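Local coordinates for DNA repair and recombination protein radB (Thermococcus kodakarensis, PDB 2CVH) that probably takes part in DNA repair and homologous recombination as a RecA-like, DNA-binding protein with very weak ATPase activity, at residues Ile128-Gln136 with Ala168-Cys176; Arg61-Arg69 with Arg210-Asp218. One frame throughout, in Å; residues are numbered along the deposited sequence.

Interaction 1. Residues Ile128-Gln136 with Ala168-Cys176; sequences IAELSRQLQ and AEQTLGYRC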
ATOM      1  N   ILE A 128      -4.505 -19.459   5.128  1.00 88.28           N
ATOM      2  CA  ILE A 128      -5.281 -18.627   4.214  1.00 84.71           C
ATOM      3  C   ILE A 128      -6.506 -17.940   4.849  1.00 81.30           C
ATOM      4  O   ILE A 128      -6.881 -16.834   4.452  1.00 80.37           O
ATOM      5  CB  ILE A 128      -5.688 -19.433   2.960  1.00 85.02           C
ATOM      6  CG1 ILE A 128      -6.081 -18.484   1.827  1.00 85.45           C
ATOM      7  CG2 ILE A 128      -6.820 -20.397   3.293  1.00 86.62           C
ATOM      8  CD1 ILE A 128      -6.129 -19.135   0.463  1.00 85.21           C
ATOM      9  N   ALA A 129      -7.107 -18.573   5.848  1.00 78.26           N
ATOM     10  CA  ALA A 129      -8.264 -17.993   6.528  1.00 77.70           C
ATOM     11  C   ALA A 129      -7.831 -16.874   7.494  1.00 76.12           C
ATOM     12  O   ALA A 129      -8.587 -15.937   7.776  1.00 74.50           O
ATOM     13  CB  ALA A 129      -9.028 -19.076   7.276  1.00 78.76           C
ATOM     14  N   GLU A 130      -6.616 -16.991   8.012  1.00 73.77           N
ATOM     15  CA  GLU A 130      -6.062 -15.993   8.921  1.00 71.73           C
ATOM     16  C   GLU A 130      -5.818 -14.705   8.137  1.00 67.43           C
ATOM     17  O   GLU A 130      -5.953 -13.599   8.671  1.00 62.80           O
ATOM     18  CB  GLU A 130      -4.752 -16.509   9.528  1.00 74.08           C
ATOM     19  CG  GLU A 130      -4.832 -16.777  11.022  1.00 73.98           C
ATOM     20  CD  GLU A 130      -4.979 -15.506  11.843  1.00 74.69           C
ATOM     21  OE1 GLU A 130      -5.571 -15.582  12.939  1.00 74.40           O
ATOM     22  OE2 GLU A 130      -4.504 -14.438  11.395  1.00 73.92           O
ATOM     23  N   LEU A 131      -5.435 -14.864   6.873  1.00 63.62           N
ATOM     24  CA  LEU A 131      -5.209 -13.734   5.991  1.00 59.73           C
ATOM     25  C   LEU A 131      -6.567 -13.070   5.787  1.00 57.25           C
ATOM     26  O   LEU A 131      -6.702 -11.855   5.931  1.00 55.63           O
ATOM     27  CB  LEU A 131      -4.638 -14.204   4.651  1.00 61.18           C
ATOM     28  CG  LEU A 131      -4.490 -13.145   3.552  1.00 62.62           C
ATOM     29  CD1 LEU A 131      -3.605 -12.003   4.038  1.00 62.33           C
ATOM     30  CD2 LEU A 131      -3.925 -13.780   2.282  1.00 63.19           C
ATOM     31  N   SER A 132      -7.580 -13.889   5.519  1.00 55.01           N
ATOM     32  CA  SER A 132      -8.946 -13.406   5.316  1.00 53.31           C
ATOM     33  C   SER A 132      -9.465 -12.688   6.565  1.00 48.41           C
ATOM     34  O   SER A 132     -10.273 -11.765   6.470  1.00 47.11           O
ATOM     35  CB  SER A 132      -9.863 -14.576   4.949  1.00 56.19           C
ATOM     36  OG  SER A 132      -9.398 -15.225   3.778  1.00 58.51           O
ATOM     37  N   ARG A 133      -9.003 -13.133   7.730  1.00 47.40           N
ATOM     38  CA  ARG A 133      -9.359 -12.523   9.011  1.00 50.90           C
ATOM     39  C   ARG A 133      -8.889 -11.068   8.970  1.00 45.36           C
ATOM     40  O   ARG A 133      -9.663 -10.132   9.178  1.00 43.82           O
ATOM     41  CB  ARG A 133      -8.598 -13.226  10.148  1.00 61.73           C
ATOM     42  CG  ARG A 133      -9.424 -13.560  11.388  1.00 69.58           C
ATOM     43  CD  ARG A 133     -10.203 -14.860  11.185  1.00 73.89           C
ATOM     44  NE  ARG A 133      -9.330 -16.035  11.150  1.00 75.77           N
ATOM     45  CZ  ARG A 133      -9.742 -17.266  10.861  1.00 76.99           C
ATOM     46  NH1 ARG A 133     -11.017 -17.496  10.571  1.00 75.63           N
ATOM     47  NH2 ARG A 133      -8.885 -18.276  10.899  1.00 77.91           N
ATOM     48  N   GLN A 134      -7.601 -10.909   8.683  1.00 42.21           N
ATOM     49  CA  GLN A 134      -6.945  -9.612   8.592  1.00 37.80           C
ATOM     50  C   GLN A 134      -7.556  -8.700   7.537  1.00 29.93           C
ATOM     51  O   GLN A 134      -7.901  -7.558   7.818  1.00 22.50           O
ATOM     52  CB  GLN A 134      -5.456  -9.825   8.318  1.00 41.51           C
ATOM     53  CG  GLN A 134      -4.761 -10.525   9.475  1.00 47.92           C
ATOM     54  CD  GLN A 134      -3.341 -10.955   9.174  1.00 50.87           C
ATOM     55  OE1 GLN A 134      -2.460 -10.125   8.943  1.00 50.36           O
ATOM     56  NE2 GLN A 134      -3.106 -12.265   9.195  1.00 51.91           N
ATOM     57  N   LEU A 135      -7.704  -9.215   6.324  1.00 29.21           N
ATOM     58  CA  LEU A 135      -8.267  -8.431   5.241  1.00 29.50           C
ATOM     59  C   LEU A 135      -9.652  -7.947   5.623  1.00 32.41           C
ATOM     60  O   LEU A 135      -9.976  -6.770   5.450  1.00 35.52           O
ATOM     61  CB  LEU A 135      -8.276  -9.237   3.937  1.00 27.50           C
ATOM     62  CG  LEU A 135      -6.887  -9.484   3.317  1.00 31.42           C
ATOM     63  CD1 LEU A 135      -7.010 -10.354   2.074  1.00 33.35           C
ATOM     64  CD2 LEU A 135      -6.191  -8.158   2.959  1.00 27.75           C
ATOM     65  N   GLN A 136     -10.449  -8.828   6.219  1.00 37.30           N
ATOM     66  CA  GLN A 136     -11.787  -8.442   6.642  1.00 36.54           C
ATOM     67  C   GLN A 136     -11.739  -7.358   7.710  1.00 29.82           C
ATOM     68  O   GLN A 136     -12.540  -6.419   7.665  1.00 28.97           O
ATOM     69  CB  GLN A 136     -12.595  -9.648   7.126  1.00 43.28           C
ATOM     70  CG  GLN A 136     -13.343 -10.345   5.997  1.00 53.16           C
ATOM     71  CD  GLN A 136     -14.057  -9.354   5.077  1.00 57.84           C
ATOM     72  OE1 GLN A 136     -13.755  -9.275   3.882  1.00 59.52           O
ATOM     73  NE2 GLN A 136     -14.996  -8.583   5.635  1.00 58.67           N
ATOM     74  N   ALA A 168      -3.206 -12.032  -7.507  1.00105.60           N
ATOM     75  CA  ALA A 168      -4.633 -11.850  -7.231  1.00107.50           C
ATOM     76  C   ALA A 168      -5.183 -13.201  -6.749  1.00108.92           C
ATOM     77  O   ALA A 168      -5.775 -13.955  -7.526  1.00111.42           O
ATOM     78  CB  ALA A 168      -5.366 -11.394  -8.495  1.00107.10           C
ATOM     79  N   GLU A 169      -4.981 -13.498  -5.465  1.00109.08           N
ATOM     80  CA  GLU A 169      -5.411 -14.766  -4.860  1.00108.08           C
ATOM     81  C   GLU A 169      -6.905 -14.956  -4.531  1.00106.86           C
ATOM     82  O   GLU A 169      -7.317 -14.885  -3.366  1.00105.30           O
ATOM     83  CB  GLU A 169      -4.541 -15.077  -3.633  1.00108.73           C
ATOM     84  CG  GLU A 169      -4.331 -13.888  -2.692  1.00110.63           C
ATOM     85  CD  GLU A 169      -3.321 -14.157  -1.578  1.00111.62           C
ATOM     86  OE1 GLU A 169      -2.720 -13.180  -1.077  1.00112.14           O
ATOM     87  OE2 GLU A 169      -3.125 -15.334  -1.201  1.00111.72           O
ATOM     88  N   GLN A 170      -7.701 -15.207  -5.572  1.00104.99           N
ATOM     89  CA  GLN A 170      -9.146 -15.446  -5.462  1.00102.42           C
ATOM     90  C   GLN A 170      -9.921 -14.444  -4.590  1.00102.67           C
ATOM     91  O   GLN A 170      -9.856 -13.241  -4.831  1.00102.03           O
ATOM     92  CB  GLN A 170      -9.410 -16.879  -4.986  1.00100.82           C
ATOM     93  CG  GLN A 170     -10.846 -17.345  -5.188  1.00 97.79           C
ATOM     94  CD  GLN A 170     -11.293 -18.322  -4.125  1.00 96.42           C
ATOM     95  OE1 GLN A 170     -10.489 -18.800  -3.324  1.00 96.40           O
ATOM     96  NE2 GLN A 170     -12.583 -18.608  -4.099  1.00 95.99           N
ATOM     97  N   THR A 171     -10.650 -14.941  -3.589  1.00102.80           N
ATOM     98  CA  THR A 171     -11.446 -14.106  -2.692  1.00102.10           C
ATOM     99  C   THR A 171     -10.532 -13.102  -2.009  1.00100.08           C
ATOM    100  O   THR A 171     -10.881 -11.929  -1.860  1.00 98.45           O
ATOM    101  CB  THR A 171     -12.159 -14.967  -1.615  1.00103.72           C
ATOM    102  OG1 THR A 171     -12.741 -16.123  -2.235  1.00103.29           O
ATOM    103  CG2 THR A 171     -13.261 -14.169  -0.920  1.00103.43           C
ATOM    104  N   LEU A 172      -9.352 -13.572  -1.611  1.00 98.06           N
ATOM    105  CA  LEU A 172      -8.366 -12.714  -0.967  1.00 96.19           C
ATOM    106  C   LEU A 172      -8.030 -11.627  -1.985  1.00 93.96           C
ATOM    107  O   LEU A 172      -7.852 -10.455  -1.641  1.00 95.76           O
ATOM    108  CB  LEU A 172      -7.105 -13.508  -0.594  1.00 94.68           C
ATOM    109  CG  LEU A 172      -7.152 -14.545   0.535  1.00 92.82           C
ATOM    110  CD1 LEU A 172      -7.587 -13.881   1.822  1.00 91.61           C
ATOM    111  CD2 LEU A 172      -8.082 -15.684   0.182  1.00 92.79           C
ATOM    112  N   GLY A 173      -7.981 -12.026  -3.250  1.00 89.32           N
ATOM    113  CA  GLY A 173      -7.707 -11.077  -4.306  1.00 82.60           C
ATOM    114  C   GLY A 173      -8.856 -10.091  -4.337  1.00 78.92           C
ATOM    115  O   GLY A 173      -8.642  -8.890  -4.179  1.00 79.08           O
ATOM    116  N   TYR A 174     -10.081 -10.594  -4.508  1.00 72.95           N
ATOM    117  CA  TYR A 174     -11.261  -9.732  -4.566  1.00 66.76           C
ATOM    118  C   TYR A 174     -11.526  -9.006  -3.249  1.00 64.17           C
ATOM    119  O   TYR A 174     -12.457  -8.198  -3.148  1.00 64.68           O
ATOM    120  CB  TYR A 174     -12.496 -10.502  -5.058  1.00 63.80           C
ATOM    121  CG  TYR A 174     -12.441 -10.844  -6.539  1.00 61.39           C
ATOM    122  CD1 TYR A 174     -12.062 -12.120  -6.966  1.00 62.55           C
ATOM    123  CD2 TYR A 174     -12.723  -9.881  -7.512  1.00 58.58           C
ATOM    124  CE1 TYR A 174     -11.960 -12.425  -8.330  1.00 60.53           C
ATOM    125  CE2 TYR A 174     -12.623 -10.171  -8.867  1.00 57.69           C
ATOM    126  CZ  TYR A 174     -12.240 -11.445  -9.267  1.00 59.53           C
ATOM    127  OH  TYR A 174     -12.140 -11.751 -10.598  1.00 60.78           O
ATOM    128  N   ARG A 175     -10.703  -9.305  -2.241  1.00 60.64           N
ATOM    129  CA  ARG A 175     -10.789  -8.641  -0.944  1.00 55.99           C
ATOM    130  C   ARG A 175     -10.369  -7.193  -1.215  1.00 50.62           C
ATOM    131  O   ARG A 175     -10.815  -6.258  -0.537  1.00 50.80           O
ATOM    132  CB  ARG A 175      -9.811  -9.271   0.049  1.00 55.61           C
ATOM    133  CG  ARG A 175     -10.451  -9.776   1.325  1.00 59.99           C
ATOM    134  CD  ARG A 175     -11.227 -11.058   1.090  1.00 62.89           C
ATOM    135  NE  ARG A 175     -11.869 -11.564   2.304  1.00 63.64           N
ATOM    136  CZ  ARG A 175     -11.881 -12.846   2.662  1.00 63.39           C
ATOM    137  NH1 ARG A 175     -11.278 -13.756   1.900  1.00 61.94           N
ATOM    138  NH2 ARG A 175     -12.514 -13.224   3.767  1.00 62.27           N
ATOM    139  N   CYS A 176      -9.498  -7.033  -2.208  1.00 41.17           N
ATOM    140  CA  CYS A 176      -8.996  -5.735  -2.618  1.00 35.17           C
ATOM    141  C   CYS A 176      -9.711  -5.355  -3.894  1.00 31.60           C
ATOM    142  O   CYS A 176      -9.568  -6.012  -4.918  1.00 34.86           O
ATOM    143  CB  CYS A 176      -7.482  -5.790  -2.827  1.00 31.67           C
ATOM    144  SG  CYS A 176      -6.540  -6.183  -1.308  1.00 38.58           S
TER
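Leu172 pushes its isobutyl end into helix 128-145, a knob settling in the hole lined by Ile128, Leu131, Ser132 and Leu135. Leu172 CD1 lies 3.6 Å from Leu131 CG and as close to Leu135 CD1, while Leu172 CD2 meets Ile128 CG1 at 3.8 Å. Beside the knob, Ser132 OG turns back along its own helix and donates to Ile128 O (3.1 Å), which also takes the backbone N-H of Ser132 from the opposite face of its plane. One turn on from Leu172, Arg175 lays its aliphatic part across Leu135, with Arg175 CG 3.4 Å from Leu135 CB. A bend at chi2 (74°) then carries the guanidinium back over Ser132, whose CB and CA cover one of its faces. Gln136 OE1 sits at the edge of that group, in its plane, and takes a weak but straight bond from Arg175 NE (3.4 Å, 166°). Helix 170-174 runs nearly parallel to residues 128-136, the two short axes 13° apart, on the flank of the RecA-like ATPase domain; Leu135 also reaches Leu22 of the central sheet. The contact probably rests on the leucine knob together with the aliphatic part of Arg175, the polar groups adding weaker ties.

Interaction 2. Residues Arg61-Arg69 with Arg210-Asp218; sequences RLVQMAETR and RITERGIED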
ATOM      1  N   ARG A  61      13.787   8.887   4.800  1.00 23.99           N
ATOM      2  CA  ARG A  61      13.199   8.997   3.465  1.00 22.99           C
ATOM      3  C   ARG A  61      11.955   9.895   3.518  1.00 19.83           C
ATOM      4  O   ARG A  61      11.777  10.777   2.659  1.00 18.55           O
ATOM      5  CB  ARG A  61      12.881   7.598   2.917  1.00 23.04           C
ATOM      6  CG  ARG A  61      12.408   7.553   1.474  1.00 21.40           C
ATOM      7  CD  ARG A  61      13.444   8.127   0.506  1.00 20.99           C
ATOM      8  NE  ARG A  61      13.050   7.884  -0.878  1.00 19.97           N
ATOM      9  CZ  ARG A  61      12.811   8.832  -1.778  1.00 21.34           C
ATOM     10  NH1 ARG A  61      12.930  10.117  -1.464  1.00 23.86           N
ATOM     11  NH2 ARG A  61      12.399   8.490  -2.988  1.00 25.43           N
ATOM     12  N   LEU A  62      11.125   9.716   4.551  1.00 17.34           N
ATOM     13  CA  LEU A  62       9.936  10.555   4.712  1.00 14.73           C
ATOM     14  C   LEU A  62      10.349  12.004   5.012  1.00 12.79           C
ATOM     15  O   LEU A  62       9.730  12.951   4.529  1.00 12.65           O
ATOM     16  CB  LEU A  62       9.044  10.022   5.824  1.00 18.42           C
ATOM     17  CG  LEU A  62       7.796  10.894   5.978  1.00 22.45           C
ATOM     18  CD1 LEU A  62       6.796  10.574   4.863  1.00 22.06           C
ATOM     19  CD2 LEU A  62       7.178  10.681   7.339  1.00 27.55           C
ATOM     20  N   VAL A  63      11.375  12.167   5.849  1.00 20.60           N
ATOM     21  CA  VAL A  63      11.923  13.492   6.190  1.00 21.84           C
ATOM     22  C   VAL A  63      12.408  14.157   4.892  1.00 20.81           C
ATOM     23  O   VAL A  63      12.097  15.315   4.618  1.00 22.59           O
ATOM     24  CB  VAL A  63      13.138  13.363   7.168  1.00 22.23           C
ATOM     25  CG1 VAL A  63      13.825  14.702   7.356  1.00 21.05           C
ATOM     26  CG2 VAL A  63      12.675  12.816   8.500  1.00 23.02           C
ATOM     27  N   GLN A  64      13.167  13.407   4.092  1.00 23.91           N
ATOM     28  CA  GLN A  64      13.671  13.912   2.819  1.00 24.00           C
ATOM     29  C   GLN A  64      12.495  14.345   1.983  1.00 26.67           C
ATOM     30  O   GLN A  64      12.409  15.498   1.550  1.00 26.90           O
ATOM     31  CB  GLN A  64      14.447  12.827   2.083  1.00 28.67           C
ATOM     32  CG  GLN A  64      15.034  13.297   0.756  1.00 33.85           C
ATOM     33  CD  GLN A  64      15.925  12.251   0.097  1.00 36.55           C
ATOM     34  OE1 GLN A  64      17.018  12.567  -0.387  1.00 38.36           O
ATOM     35  NE2 GLN A  64      15.464  11.004   0.075  1.00 33.45           N
ATOM     36  N   MET A  65      11.539  13.436   1.819  1.00 29.98           N
ATOM     37  CA  MET A  65      10.346  13.730   1.033  1.00 27.28           C
ATOM     38  C   MET A  65       9.604  14.954   1.572  1.00 27.13           C
ATOM     39  O   MET A  65       9.239  15.844   0.809  1.00 27.74           O
ATOM     40  CB  MET A  65       9.434  12.506   0.998  1.00 24.87           C
ATOM     41  CG  MET A  65      10.074  11.306   0.306  1.00 24.02           C
ATOM     42  SD  MET A  65       9.131   9.776   0.420  1.00 22.30           S
ATOM     43  CE  MET A  65       7.488  10.474   0.019  1.00 10.58           C
ATOM     44  N   ALA A  66       9.442  15.036   2.894  1.00 28.38           N
ATOM     45  CA  ALA A  66       8.737  16.176   3.517  1.00 27.99           C
ATOM     46  C   ALA A  66       9.461  17.503   3.231  1.00 24.53           C
ATOM     47  O   ALA A  66       8.868  18.447   2.728  1.00 18.77           O
ATOM     48  CB  ALA A  66       8.606  15.957   5.030  1.00 20.05           C
ATOM     49  N   GLU A  67      10.764  17.534   3.502  1.00 26.71           N
ATOM     50  CA  GLU A  67      11.573  18.725   3.296  1.00 31.72           C
ATOM     51  C   GLU A  67      11.578  19.195   1.865  1.00 35.97           C
ATOM     52  O   GLU A  67      11.274  20.359   1.607  1.00 34.85           O
ATOM     53  CB  GLU A  67      13.020  18.476   3.710  1.00 32.28           C
ATOM     54  CG  GLU A  67      13.263  18.497   5.180  1.00 31.00           C
ATOM     55  CD  GLU A  67      14.652  18.058   5.514  1.00 35.53           C
ATOM     56  OE1 GLU A  67      15.164  18.478   6.565  1.00 41.75           O
ATOM     57  OE2 GLU A  67      15.240  17.277   4.740  1.00 40.05           O
ATOM     58  N   THR A  68      11.918  18.286   0.945  1.00 38.13           N
ATOM     59  CA  THR A  68      12.002  18.605  -0.479  1.00 40.22           C
ATOM     60  C   THR A  68      10.715  19.160  -1.068  1.00 42.91           C
ATOM     61  O   THR A  68      10.698  19.625  -2.208  1.00 48.43           O
ATOM     62  CB  THR A  68      12.443  17.409  -1.328  1.00 40.80           C
ATOM     63  OG1 THR A  68      13.467  16.676  -0.650  1.00 44.03           O
ATOM     64  CG2 THR A  68      13.044  17.921  -2.607  1.00 46.29           C
ATOM     65  N   ARG A  69       9.638  19.110  -0.297  1.00 41.24           N
ATOM     66  CA  ARG A  69       8.358  19.631  -0.745  1.00 40.37           C
ATOM     67  C   ARG A  69       7.953  20.763   0.223  1.00 41.04           C
ATOM     68  O   ARG A  69       6.795  21.194   0.263  1.00 42.18           O
ATOM     69  CB  ARG A  69       7.348  18.461  -0.792  1.00 40.30           C
ATOM     70  CG  ARG A  69       7.893  17.277  -1.649  1.00 39.18           C
ATOM     71  CD  ARG A  69       7.160  15.936  -1.467  1.00 37.96           C
ATOM     72  NE  ARG A  69       5.953  15.882  -2.275  1.00 38.09           N
ATOM     73  CZ  ARG A  69       5.870  15.312  -3.470  1.00 37.05           C
ATOM     74  NH1 ARG A  69       6.923  14.705  -3.998  1.00 34.09           N
ATOM     75  NH2 ARG A  69       4.765  15.473  -4.195  1.00 39.07           N
ATOM     76  N   ARG A 210       8.493   8.475 -11.753  1.00 16.59           N
ATOM     77  CA  ARG A 210       9.903   8.250 -11.412  1.00 18.75           C
ATOM     78  C   ARG A 210      10.142   8.443  -9.918  1.00 14.64           C
ATOM     79  O   ARG A 210       9.475   9.228  -9.268  1.00 18.20           O
ATOM     80  CB  ARG A 210      10.850   9.152 -12.238  1.00 17.12           C
ATOM     81  CG  ARG A 210      10.521  10.598 -12.159  1.00 21.20           C
ATOM     82  CD  ARG A 210      11.362  11.450 -13.078  1.00 22.04           C
ATOM     83  NE  ARG A 210      10.765  12.782 -13.214  1.00 23.16           N
ATOM     84  CZ  ARG A 210      11.217  13.885 -12.621  1.00 24.80           C
ATOM     85  NH1 ARG A 210      12.287  13.841 -11.835  1.00 25.88           N
ATOM     86  NH2 ARG A 210      10.616  15.044 -12.842  1.00 21.94           N
ATOM     87  N   ILE A 211      11.018   7.624  -9.368  1.00 14.18           N
ATOM     88  CA  ILE A 211      11.381   7.707  -7.972  1.00 17.84           C
ATOM     89  C   ILE A 211      12.530   8.693  -7.912  1.00 19.17           C
ATOM     90  O   ILE A 211      13.568   8.467  -8.542  1.00 17.66           O
ATOM     91  CB  ILE A 211      11.851   6.346  -7.423  1.00 16.85           C
ATOM     92  CG1 ILE A 211      10.668   5.339  -7.497  1.00 18.59           C
ATOM     93  CG2 ILE A 211      12.425   6.533  -5.985  1.00 10.78           C
ATOM     94  CD1 ILE A 211      10.986   3.916  -7.046  1.00 17.02           C
ATOM     95  N   THR A 212      12.313   9.800  -7.211  1.00 18.69           N
ATOM     96  CA  THR A 212      13.314  10.845  -7.055  1.00 21.81           C
ATOM     97  C   THR A 212      13.542  11.138  -5.570  1.00 24.09           C
ATOM     98  O   THR A 212      13.015  10.447  -4.702  1.00 23.59           O
ATOM     99  CB  THR A 212      12.873  12.148  -7.703  1.00 21.95           C
ATOM    100  OG1 THR A 212      11.795  12.718  -6.940  1.00 25.26           O
ATOM    101  CG2 THR A 212      12.436  11.911  -9.134  1.00 21.73           C
ATOM    102  N   GLU A 213      14.329  12.170  -5.290  1.00 26.35           N
ATOM    103  CA  GLU A 213      14.607  12.563  -3.920  1.00 27.49           C
ATOM    104  C   GLU A 213      13.335  13.076  -3.268  1.00 24.60           C
ATOM    105  O   GLU A 213      13.192  12.979  -2.051  1.00 26.09           O
ATOM    106  CB  GLU A 213      15.682  13.647  -3.882  1.00 31.64           C
ATOM    107  CG  GLU A 213      17.096  13.106  -3.959  1.00 40.84           C
ATOM    108  CD  GLU A 213      17.590  12.874  -5.383  1.00 48.72           C
ATOM    109  OE1 GLU A 213      18.647  13.448  -5.726  1.00 51.61           O
ATOM    110  OE2 GLU A 213      16.943  12.128  -6.158  1.00 49.55           O
ATOM    111  N   ARG A 214      12.406  13.592  -4.082  1.00 22.56           N
ATOM    112  CA  ARG A 214      11.145  14.124  -3.574  1.00 20.69           C
ATOM    113  C   ARG A 214      10.081  13.058  -3.341  1.00 22.54           C
ATOM    114  O   ARG A 214       8.965  13.387  -2.939  1.00 28.12           O
ATOM    115  CB  ARG A 214      10.563  15.161  -4.521  1.00 18.46           C
ATOM    116  CG  ARG A 214      11.546  16.179  -5.002  1.00 24.42           C
ATOM    117  CD  ARG A 214      10.864  17.247  -5.852  1.00 29.28           C
ATOM    118  NE  ARG A 214       9.878  18.007  -5.084  1.00 34.53           N
ATOM    119  CZ  ARG A 214       8.813  18.594  -5.617  1.00 37.35           C
ATOM    120  NH1 ARG A 214       8.600  18.513  -6.923  1.00 42.55           N
ATOM    121  NH2 ARG A 214       7.940  19.229  -4.842  1.00 37.62           N
ATOM    122  N   GLY A 215      10.414  11.796  -3.594  1.00 19.90           N
ATOM    123  CA  GLY A 215       9.452  10.718  -3.424  1.00 15.73           C
ATOM    124  C   GLY A 215       9.143  10.093  -4.778  1.00 19.43           C
ATOM    125  O   GLY A 215       9.949   9.346  -5.340  1.00 16.11           O
ATOM    126  N   ILE A 216       8.005  10.456  -5.343  1.00 17.63           N
ATOM    127  CA  ILE A 216       7.582   9.937  -6.631  1.00 16.78           C
ATOM    128  C   ILE A 216       7.081  11.105  -7.430  1.00 15.83           C
ATOM    129  O   ILE A 216       6.342  11.948  -6.932  1.00 14.15           O
ATOM    130  CB  ILE A 216       6.498   8.848  -6.469  1.00 21.46           C
ATOM    131  CG1 ILE A 216       7.185   7.488  -6.260  1.00 22.27           C
ATOM    132  CG2 ILE A 216       5.569   8.824  -7.679  1.00 22.89           C
ATOM    133  CD1 ILE A 216       6.257   6.389  -5.821  1.00 27.51           C
ATOM    134  N   GLU A 217       7.554  11.200  -8.660  1.00 20.53           N
ATOM    135  CA  GLU A 217       7.171  12.312  -9.516  1.00 21.38           C
ATOM    136  C   GLU A 217       6.700  11.874 -10.886  1.00 16.02           C
ATOM    137  O   GLU A 217       6.890  10.731 -11.287  1.00 14.16           O
ATOM    138  CB  GLU A 217       8.360  13.288  -9.675  1.00 17.95           C
ATOM    139  CG  GLU A 217       8.786  13.905  -8.354  1.00 21.64           C
ATOM    140  CD  GLU A 217       9.815  14.997  -8.516  1.00 21.03           C
ATOM    141  OE1 GLU A 217      10.988  14.739  -8.229  1.00 23.19           O
ATOM    142  OE2 GLU A 217       9.455  16.125  -8.901  1.00 25.05           O
ATOM    143  N   ASP A 218       6.011  12.782 -11.559  1.00 16.91           N
ATOM    144  CA  ASP A 218       5.586  12.529 -12.910  1.00 24.42           C
ATOM    145  C   ASP A 218       6.865  12.602 -13.734  1.00 27.56           C
ATOM    146  O   ASP A 218       7.833  13.290 -13.362  1.00 29.54           O
ATOM    147  CB  ASP A 218       4.600  13.587 -13.357  1.00 21.13           C
ATOM    148  CG  ASP A 218       3.250  13.376 -12.752  1.00 25.15           C
ATOM    149  OD1 ASP A 218       2.633  12.367 -13.130  1.00 22.12           O
ATOM    150  OD2 ASP A 218       2.843  14.169 -11.873  1.00 22.91           O
TER
HETATM  151  O   HOH W   1       4.935  14.127  -7.248  1.00 23.21           O
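Arg61 reaches across from the helix to the turn between the last two strands, where its guanidinium meets backbone oxygens. Arg61 NH2 donates to Thr212 O at 2.7 Å, nearly along the C=O axis (165°), although that oxygen lies somewhat out of the guanidinium plane. Arg61 NH1 adds weak bonds to Thr212 O and to Glu213 O, the latter in plane at 2.9 Å. A bend at chi2 (60°) folds the Arg61 chain, and Met65 SD lies above one face of its guanidinium, offset toward the rim. Gln64 follows, its CG 3.4 Å from Glu213 O. Met65, one turn after Arg61, rests CG against Gly215 CA (3.8 Å), where glycine suits both the backbone angles and the methionine methyl; Met65 also packs against Leu38 and Gln39 of helix 33-44, the helix that follows the P-loop.

The turn being gripped is a type I beta turn, Thr212 to Gly215, closing the hairpin of strands 206-212 and 215-218 at the edge of the RecA-like sheet. Thr212 O also accepts Gly215 N, and Thr212 OG1 takes Arg214 N in an ST turn.

Thr68 brings its methyl CG2 to 3.3 Å from Arg214 CG, while its carbonyl O receives a weak bond from Arg214 NE. Arg214 NH1 in turn forms a salt bridge with Glu217 OE2 at 3.2 Å. Last in line, Arg69 bends at chi3 and gives NH1 to Arg214 O (2.7 Å) from above the carbonyl plane, while a water links its NH2, weakly, to Ile216 O.

In the fold
Interactions 1 and 2 lie on opposite sides of the chain's centre, their own centres 32 Å apart and their nearest atoms about 18 Å apart, so neither touches the other. Along the chain, 128-136 and 168-176 are nested inside the stretch of chain between 61-69 and 210-218. The central sheet joins the two: interaction 1 packs against strand 22-26, in its middle, whereas interaction 2 includes the hairpin that ends the sheet at strand 215-218. Interaction 2 is the one near the predicted ATP site, since the side chain of Ile211 is about 4 Å from Gly32 in the P-loop; interaction 1 lies away from that site.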